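PDB 3WEU: L-lysine 6-oxidase from Marinomonas mediterranea, which oxidises the epsilon-amino group of L-lysine with molecular oxygen, using a cysteine tryptophylquinone cofactor, and kills bacteria through the hydrogen peroxide it releases. Local coordinates for residues A[87-92]-A[220-225]; A[241-246]-A[496-501]; A[589-594]-A[602-607]. All blocks are in the same frame, centred on the assembly; numbering follows the deposited sequence.

Contact 1. Residues A[87-92]-A[220-225]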
loop_
_atom_site.group_PDB
_atom_site.type_symbol
_atom_site.label_atom_id
_atom_site.label_comp_id
_atom_site.label_asym_id
_atom_site.label_seq_id
_atom_site.Cartn_x
_atom_site.Cartn_y
_atom_site.Cartn_z
ATOM N N VAL A 87 2.120 -25.713 -34.542
ATOM C CA VAL A 87 2.796 -24.672 -33.782
ATOM C C VAL A 87 2.596 -24.876 -32.320
ATOM O O VAL A 87 1.423 -25.015 -31.810
ATOM C CB VAL A 87 2.252 -23.282 -34.177
ATOM C CG1 VAL A 87 2.959 -22.214 -33.346
ATOM C CG2 VAL A 87 2.414 -23.064 -35.662
ATOM N N HIS A 88 3.709 -24.909 -31.604
ATOM C CA HIS A 88 3.639 -25.066 -30.187
ATOM C C HIS A 88 4.209 -23.846 -29.427
ATOM O O HIS A 88 5.409 -23.706 -29.286
ATOM C CB HIS A 88 4.350 -26.376 -29.744
ATOM C CG HIS A 88 4.136 -26.739 -28.296
ATOM N ND1 HIS A 88 4.652 -27.905 -27.733
ATOM C CD2 HIS A 88 3.506 -26.095 -27.292
ATOM C CE1 HIS A 88 4.324 -27.957 -26.458
ATOM N NE2 HIS A 88 3.586 -26.900 -26.172
ATOM N N LEU A 89 3.329 -22.989 -28.942
ATOM C CA LEU A 89 3.709 -21.772 -28.242
ATOM C C LEU A 89 3.556 -22.020 -26.746
ATOM O O LEU A 89 2.666 -22.779 -26.336
ATOM C CB LEU A 89 2.746 -20.645 -28.637
ATOM C CG LEU A 89 2.661 -20.264 -30.119
ATOM C CD1 LEU A 89 1.777 -19.005 -30.308
ATOM C CD2 LEU A 89 4.009 -20.095 -30.766
ATOM N N ALA A 90 4.385 -21.394 -25.927
ATOM C CA ALA A 90 4.262 -21.443 -24.463
ATOM C C ALA A 90 4.846 -20.191 -23.828
ATOM O O ALA A 90 5.576 -19.416 -24.476
ATOM C CB ALA A 90 4.972 -22.678 -23.870
ATOM N N ASN A 91 4.434 -19.931 -22.590
ATOM C CA ASN A 91 5.000 -18.840 -21.842
ATOM C C ASN A 91 5.570 -19.422 -20.612
ATOM O O ASN A 91 4.807 -19.881 -19.710
ATOM C CB ASN A 91 3.891 -17.846 -21.515
ATOM C CG ASN A 91 4.338 -16.687 -20.663
ATOM O OD1 ASN A 91 5.030 -16.826 -19.656
ATOM N ND2 ASN A 91 3.834 -15.544 -20.999
ATOM N N LYS A 92 6.886 -19.346 -20.500
ATOM C CA LYS A 92 7.573 -19.890 -19.314
ATOM C C LYS A 92 7.960 -18.851 -18.314
ATOM O O LYS A 92 8.724 -19.165 -17.367
ATOM C CB LYS A 92 8.846 -20.575 -19.789
ATOM C CG LYS A 92 8.703 -21.984 -20.270
ATOM C CD LYS A 92 10.036 -22.526 -20.598
ATOM C CE LYS A 92 10.106 -24.005 -20.934
ATOM N NZ LYS A 92 11.523 -24.430 -21.100
ATOM N N ASP A 220 0.288 -13.043 -21.754
ATOM C CA ASP A 220 -0.035 -13.928 -22.831
ATOM C C ASP A 220 0.921 -13.773 -23.987
ATOM O O ASP A 220 0.659 -14.217 -25.072
ATOM C CB ASP A 220 -1.506 -13.852 -23.266
ATOM C CG ASP A 220 -1.908 -12.534 -23.887
ATOM O OD1 ASP A 220 -1.067 -11.612 -24.039
ATOM O OD2 ASP A 220 -3.137 -12.421 -24.116
ATOM N N ILE A 221 2.087 -13.211 -23.690
ATOM C CA ILE A 221 3.256 -13.369 -24.550
ATOM C C ILE A 221 3.555 -14.841 -24.644
ATOM O O ILE A 221 3.249 -15.564 -23.712
ATOM C CB ILE A 221 4.474 -12.591 -23.949
ATOM C CG1 ILE A 221 4.254 -11.076 -23.996
ATOM C CG2 ILE A 221 5.801 -12.991 -24.598
ATOM C CD1 ILE A 221 4.390 -10.500 -25.434
ATOM N N SER A 222 4.148 -15.275 -25.761
ATOM C CA SER A 222 4.608 -16.642 -25.906
ATOM C C SER A 222 5.617 -16.722 -27.018
ATOM O O SER A 222 5.815 -15.772 -27.814
ATOM C CB SER A 222 3.446 -17.586 -26.251
ATOM O OG SER A 222 2.976 -17.341 -27.558
ATOM N N ASP A 223 6.274 -17.854 -27.094
ATOM C CA ASP A 223 7.080 -18.204 -28.263
ATOM C C ASP A 223 7.168 -19.734 -28.379
ATOM O O ASP A 223 6.837 -20.432 -27.406
ATOM C CB ASP A 223 8.515 -17.627 -28.128
ATOM C CG ASP A 223 9.351 -18.336 -27.090
ATOM O OD1 ASP A 223 9.227 -17.976 -25.912
ATOM O OD2 ASP A 223 10.186 -19.230 -27.479
ATOM N N GLY A 224 7.575 -20.219 -29.545
ATOM C CA GLY A 224 7.731 -21.649 -29.753
ATOM C C GLY A 224 7.925 -22.122 -31.147
ATOM O O GLY A 224 8.207 -21.363 -32.058
ATOM N N SER A 225 7.807 -23.447 -31.320
ATOM C CA SER A 225 8.239 -24.086 -32.496
ATOM C C SER A 225 7.182 -24.091 -33.561
ATOM O O SER A 225 5.957 -24.155 -33.265
ATOM C CB SER A 225 8.578 -25.562 -32.189
ATOM O OG SER A 225 7.461 -26.217 -31.591
#
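H88 and A90 pair with S225 and D223 through backbone hydrogen bonds, while the axes of 87-91 and 223-225 give a nearly antiparallel course: they approach to 4.5 Å, with 150° between their N-to-C directions. H88 N donates to S225 O at 2.9 Å, whereas the return bond from S225 N to H88 O is weak. The A90-D223 pair is more even: A90 N reaches D223 O at 3.0 Å and D223 N reaches A90 O at 3.1 Å. Between these hydrogen-bonded pairs lies the non-hydrogen-bonded pair L89-G224, where G224 CA comes within 3.1 Å of H88 O in a CA-H...O contact.

Beyond the strand pairing, N91 continues the contact with its side chain. CG stands anti to the backbone N (chi1 177°), and ND2 donates to I221 O at 2.8 Å from above that carbonyl's plane. OD1 accepts from K93 N, so both ends of the amide are held. L89 lays CB and CD1 beside the S222 hydroxyl, with CD1 3.4 Å from OG. H88 touches S225 OG with its CB alone; its ring extends away, and NE2 bonds to D138. The D223 carboxylate likewise finds a partner elsewhere, OD1 bonding to T502.

The pair occupies the interior of the mixed sheet in the N-terminal region. Strand 80-91 has strand 137-145 along its other edge, bonded through V87-R142 and N91-I137, while strand 223-232 is flanked by strand 237-247, bonded through G224-M244. Loop residues L483 and H471 pack on A90 and S225, and L89 rests on M244.

Contact 2. Residues A[241-246]-A[496-501]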
loop_
_atom_site.group_PDB
_atom_site.type_symbol
_atom_site.label_atom_id
_atom_site.label_comp_id
_atom_site.label_asym_id
_atom_site.label_seq_id
_atom_site.Cartn_x
_atom_site.Cartn_y
_atom_site.Cartn_z
ATOM N N THR A 241 11.274 -26.854 -40.211
ATOM C CA THR A 241 10.909 -26.222 -38.935
ATOM C C THR A 241 11.380 -24.744 -38.899
ATOM O O THR A 241 12.279 -24.340 -39.696
ATOM C CB THR A 241 11.532 -26.916 -37.732
ATOM O OG1 THR A 241 12.928 -26.987 -37.976
ATOM C CG2 THR A 241 10.943 -28.319 -37.508
ATOM N N ALA A 242 10.791 -24.003 -37.956
ATOM C CA ALA A 242 11.104 -22.619 -37.686
ATOM C C ALA A 242 10.686 -22.360 -36.277
ATOM O O ALA A 242 10.361 -23.309 -35.525
ATOM C CB ALA A 242 10.342 -21.703 -38.684
ATOM N N TRP A 243 10.743 -21.094 -35.873
ATOM C CA TRP A 243 10.351 -20.654 -34.570
ATOM C C TRP A 243 9.403 -19.489 -34.726
ATOM O O TRP A 243 9.305 -18.863 -35.810
ATOM C CB TRP A 243 11.577 -20.271 -33.729
ATOM C CG TRP A 243 11.387 -20.479 -32.288
ATOM C CD1 TRP A 243 11.048 -19.555 -31.381
ATOM C CD2 TRP A 243 11.498 -21.719 -31.566
ATOM N NE1 TRP A 243 10.904 -20.112 -30.143
ATOM C CE2 TRP A 243 11.209 -21.446 -30.228
ATOM C CE3 TRP A 243 11.833 -23.013 -31.920
ATOM C CZ2 TRP A 243 11.261 -22.428 -29.223
ATOM C CZ3 TRP A 243 11.837 -24.008 -30.932
ATOM C CH2 TRP A 243 11.579 -23.706 -29.615
ATOM N N MET A 244 8.719 -19.185 -33.643
ATOM C CA MET A 244 7.748 -18.135 -33.611
ATOM C C MET A 244 7.844 -17.367 -32.295
ATOM O O MET A 244 7.865 -17.975 -31.219
ATOM C CB MET A 244 6.340 -18.749 -33.768
ATOM C CG MET A 244 5.219 -17.756 -33.633
ATOM S SD MET A 244 5.169 -16.755 -35.098
ATOM C CE MET A 244 4.233 -15.417 -34.491
ATOM N N VAL A 245 7.789 -16.037 -32.369
ATOM C CA VAL A 245 7.813 -15.222 -31.175
ATOM C C VAL A 245 6.687 -14.210 -31.200
ATOM O O VAL A 245 6.444 -13.567 -32.206
ATOM C CB VAL A 245 9.163 -14.488 -31.094
ATOM C CG1 VAL A 245 9.217 -13.616 -29.850
ATOM C CG2 VAL A 245 10.280 -15.527 -31.074
ATOM N N VAL A 246 6.041 -14.029 -30.071
ATOM C CA VAL A 246 5.013 -13.020 -29.905
ATOM C C VAL A 246 5.584 -11.847 -29.040
ATOM O O VAL A 246 6.200 -12.083 -27.981
ATOM C CB VAL A 246 3.760 -13.543 -29.252
ATOM C CG1 VAL A 246 2.725 -12.424 -29.189
ATOM C CG2 VAL A 246 3.203 -14.694 -30.036
ATOM N N CYS A 496 16.131 -25.286 -28.007
ATOM C CA CYS A 496 15.144 -24.565 -27.241
ATOM C C CYS A 496 13.851 -25.318 -27.155
ATOM O O CYS A 496 13.463 -25.986 -28.085
ATOM C CB CYS A 496 14.851 -23.211 -27.919
ATOM S SG CYS A 496 16.350 -22.221 -28.048
ATOM N N GLU A 497 13.129 -25.047 -26.097
ATOM C CA GLU A 497 11.785 -25.522 -25.941
ATOM C C GLU A 497 10.893 -24.327 -26.176
ATOM O O GLU A 497 11.353 -23.210 -25.988
ATOM C CB GLU A 497 11.546 -25.913 -24.513
ATOM C CG GLU A 497 12.255 -27.202 -24.171
ATOM C CD GLU A 497 11.886 -27.790 -22.814
ATOM O OE1 GLU A 497 11.186 -27.155 -22.008
ATOM O OE2 GLU A 497 12.337 -28.935 -22.585
ATOM N N PRO A 498 9.619 -24.564 -26.412
ATOM C CA PRO A 498 8.588 -23.539 -26.385
ATOM C C PRO A 498 8.625 -22.721 -25.072
ATOM O O PRO A 498 8.737 -23.246 -23.956
ATOM C CB PRO A 498 7.295 -24.313 -26.527
ATOM C CG PRO A 498 7.657 -25.520 -27.275
ATOM C CD PRO A 498 9.117 -25.819 -26.983
ATOM N N GLY A 499 8.560 -21.397 -25.225
ATOM C CA GLY A 499 8.669 -20.502 -24.112
ATOM C C GLY A 499 10.088 -20.023 -23.849
ATOM O O GLY A 499 10.261 -19.019 -23.126
ATOM N N ASP A 500 11.081 -20.600 -24.490
ATOM C CA ASP A 500 12.446 -20.264 -24.139
ATOM C C ASP A 500 12.902 -18.869 -24.572
ATOM O O ASP A 500 13.700 -18.219 -23.873
ATOM C CB ASP A 500 13.423 -21.343 -24.588
ATOM C CG ASP A 500 13.440 -22.555 -23.638
ATOM O OD1 ASP A 500 12.779 -22.513 -22.589
ATOM O OD2 ASP A 500 14.113 -23.508 -24.050
ATOM N N LEU A 501 12.442 -18.410 -25.736
ATOM C CA LEU A 501 12.902 -17.117 -26.250
ATOM C C LEU A 501 12.315 -15.919 -25.518
ATOM O O LEU A 501 12.924 -14.844 -25.537
ATOM C CB LEU A 501 12.711 -16.996 -27.762
ATOM C CG LEU A 501 13.856 -17.560 -28.586
ATOM C CD1 LEU A 501 14.190 -18.942 -28.257
ATOM C CD2 LEU A 501 13.581 -17.435 -30.068
#
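W243 and L501 supply the main apolar contact between strand 237-247 and the 496-501 loop. L501 CD2 lies 3.6 Å from W243 CD1, on the five-membered ring, and the two side chains cross obliquely. The same methyl also reaches V245 CG2, 3.9 Å away. At the far end of the indole, C496 CB approaches W243 CH2 to 3.7 Å. W243 CG stands roughly anti to the backbone N (chi1 -150°), which with a CB directed toward the loop puts the six-membered ring against C496 and E497.

Carbonyl oxygens meet the six-membered ring. E497 O lies at its edge, near the ring plane, 3.3 Å from W243 CZ2; C496 O approaches W243 CH2 to the same 3.3 Å, but obliquely. The sulfur-aromatic contact is more distant: C496 SG is above the face, 5.5 Å from the centroid of that W243 ring and 19° off its normal. H471, outside the segments, also meets the indole in an edge-to-face contact.

The loop is shaped by a type II beta turn from E497 to D500, with P498 and G499 at its corners. This turn belongs to the C-terminal family region and packs on a strand of the N-terminal one, so the contact joins the two. D500 N closes the turn on E497 O at 3.0 Å, so that oxygen is hydrogen-bonded as well as touching the indole. A second bond, from E497 N to D500 OD2, is 2.7 Å long and nearly straight at 176°, although the donor sits above the carboxylate plane.

Polar links run through residues outside the two segments. D223 OD2 accepts from both W243 NE1 and L501 N, coupling strand to loop. E497 OE1 and D500 OD1 both form salt bridges with K92; OE2 of E497 bonds to T484.

Contact 3. Residues A[589-594]-A[602-607]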
loop_
_atom_site.group_PDB
_atom_site.type_symbol
_atom_site.label_atom_id
_atom_site.label_comp_id
_atom_site.label_asym_id
_atom_site.label_seq_id
_atom_site.Cartn_x
_atom_site.Cartn_y
_atom_site.Cartn_z
ATOM N N VAL A 589 7.562 12.726 -28.326
ATOM C CA VAL A 589 6.823 12.577 -29.592
ATOM C C VAL A 589 5.998 13.794 -29.894
ATOM O O VAL A 589 5.700 14.603 -28.981
ATOM C CB VAL A 589 5.914 11.338 -29.572
ATOM C CG1 VAL A 589 6.718 10.070 -29.448
ATOM C CG2 VAL A 589 4.838 11.430 -28.517
ATOM N N LEU A 590 5.606 13.937 -31.170
ATOM C CA LEU A 590 4.840 15.111 -31.628
ATOM C C LEU A 590 3.366 14.809 -31.606
ATOM O O LEU A 590 2.934 13.704 -32.039
ATOM C CB LEU A 590 5.285 15.496 -33.054
ATOM C CG LEU A 590 6.766 15.832 -33.262
ATOM C CD1 LEU A 590 6.954 16.242 -34.725
ATOM C CD2 LEU A 590 7.111 17.000 -32.344
ATOM N N THR A 591 2.575 15.748 -31.073
ATOM C CA THR A 591 1.172 15.627 -31.136
ATOM C C THR A 591 0.722 15.721 -32.571
ATOM O O THR A 591 1.242 16.511 -33.366
ATOM C CB THR A 591 0.447 16.727 -30.336
ATOM O OG1 THR A 591 1.009 17.986 -30.746
ATOM C CG2 THR A 591 0.656 16.536 -28.891
ATOM N N GLY A 592 -0.323 14.965 -32.858
ATOM C CA GLY A 592 -0.814 14.743 -34.222
ATOM C C GLY A 592 -2.267 15.141 -34.595
ATOM O O GLY A 592 -2.670 14.964 -35.742
ATOM N N GLU A 593 -3.103 15.540 -33.626
ATOM C CA GLU A 593 -4.532 15.813 -33.941
ATOM C C GLU A 593 -4.583 17.169 -34.664
ATOM O O GLU A 593 -4.214 18.166 -34.105
ATOM C CB GLU A 593 -5.341 15.844 -32.642
ATOM C CG GLU A 593 -5.264 14.502 -31.873
ATOM C CD GLU A 593 -5.926 13.332 -32.541
ATOM O OE1 GLU A 593 -6.729 13.562 -33.505
ATOM O OE2 GLU A 593 -5.630 12.180 -32.137
ATOM N N LEU A 594 -5.072 17.163 -35.897
ATOM C CA LEU A 594 -5.139 18.309 -36.752
ATOM C C LEU A 594 -6.569 18.831 -36.881
ATOM O O LEU A 594 -6.779 19.805 -37.521
ATOM C CB LEU A 594 -4.666 17.898 -38.135
ATOM C CG LEU A 594 -3.204 17.452 -38.224
ATOM C CD1 LEU A 594 -2.878 17.078 -39.676
ATOM C CD2 LEU A 594 -2.339 18.581 -37.798
ATOM N N SER A 602 -7.483 15.930 -26.671
ATOM C CA SER A 602 -6.072 15.685 -26.283
ATOM C C SER A 602 -5.519 16.891 -25.494
ATOM O O SER A 602 -4.477 16.779 -24.855
ATOM C CB SER A 602 -5.261 15.408 -27.564
ATOM O OG SER A 602 -5.072 16.607 -28.210
ATOM N N HIS A 603 -6.210 18.017 -25.522
ATOM C CA HIS A 603 -5.841 19.280 -24.839
ATOM C C HIS A 603 -4.571 19.896 -25.357
ATOM O O HIS A 603 -3.947 20.673 -24.672
ATOM C CB HIS A 603 -5.685 19.055 -23.327
ATOM C CG HIS A 603 -6.873 18.399 -22.741
ATOM N ND1 HIS A 603 -8.009 19.095 -22.441
ATOM C CD2 HIS A 603 -7.166 17.104 -22.563
ATOM C CE1 HIS A 603 -8.942 18.268 -22.023
ATOM N NE2 HIS A 603 -8.454 17.050 -22.078
ATOM N N LEU A 604 -4.171 19.536 -26.560
ATOM C CA LEU A 604 -2.954 20.070 -27.081
ATOM C C LEU A 604 -3.107 20.461 -28.536
ATOM O O LEU A 604 -3.774 19.760 -29.302
ATOM C CB LEU A 604 -1.845 19.000 -27.001
ATOM C CG LEU A 604 -1.383 18.625 -25.570
ATOM C CD1 LEU A 604 -0.553 17.320 -25.618
ATOM C CD2 LEU A 604 -0.656 19.804 -24.937
ATOM N N PRO A 605 -2.369 21.478 -28.941
ATOM C CA PRO A 605 -2.235 21.812 -30.386
ATOM C C PRO A 605 -1.363 20.799 -31.070
ATOM O O PRO A 605 -0.606 20.096 -30.395
ATOM C CB PRO A 605 -1.574 23.155 -30.377
ATOM C CG PRO A 605 -0.712 23.142 -29.091
ATOM C CD PRO A 605 -1.487 22.312 -28.103
ATOM N N ALA A 606 -1.475 20.701 -32.375
ATOM C CA ALA A 606 -0.651 19.783 -33.148
ATOM C C ALA A 606 0.812 20.254 -33.210
ATOM O O ALA A 606 1.097 21.444 -33.176
ATOM C CB ALA A 606 -1.272 19.661 -34.568
ATOM N N GLY A 607 1.734 19.332 -33.351
ATOM C CA GLY A 607 3.113 19.700 -33.690
ATOM C C GLY A 607 3.970 19.981 -32.452
ATOM O O GLY A 607 5.134 20.353 -32.586
HETATM O O HOH W 1 -2.919 17.914 -31.282
#
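T591 binds the returning chain with both its hydroxyl and its carbonyl. T591 OG1 donates to P605 O at 2.7 Å, in the carbonyl plane and on a lone pair, and accepts from Q608 N. With chi1 at 50°, OG1 sits between the backbone N and the carbonyl carbon, facing P605 O, while CG2 lies anti to the carbonyl carbon and meets L604. T591 O accepts a hydrogen bond from G607 N at 2.9 Å; the bond is nearly straight at the hydrogen, 167°, but the donor sits above the carbonyl plane.

Water 1 donates twice, to E593 O at 3.1 Å and to L604 O at 2.8 Å, joining two carbonyls across the contact. E593 O also accepts from Q599 NE2. E593 OE2 bonds to H652, and S602 OG to G598 O.

T591 CG2 lies 3.6 Å from L604 CD1, the side chains crossing at about a right angle, and L594 CD2 meets A606 CB at 3.6 Å.

H603, at positive phi, takes the chain out of helix 596-602. The arrangement is that of two antiparallel strands, 588-590 and 609-611, connected by a short helix, with T591 and G607 closing the connection beyond the paired strands.

In the fold
From the N terminus, contact 1 comes first: it brings 87-92 and 220-225 together across 127 intervening residues and joins neighbouring strands of the N-terminal sheet. Contact 2 opens on the next strand, 237-247, and closes a longer excursion of 249 residues, bringing a loop of the C-terminal family region against that sheet. Contact 3 closes only a short helical connection. The three follow in series, so none nests or crosses. Contacts 1 and 2 adjoin, their centres 6 Å apart, and they share the adjacent strands 223-232 and 237-247 of one sheet. Contact 3 is separate, its nearest atoms about 22 Å from contact 2, on the opposite side of the chain's centre.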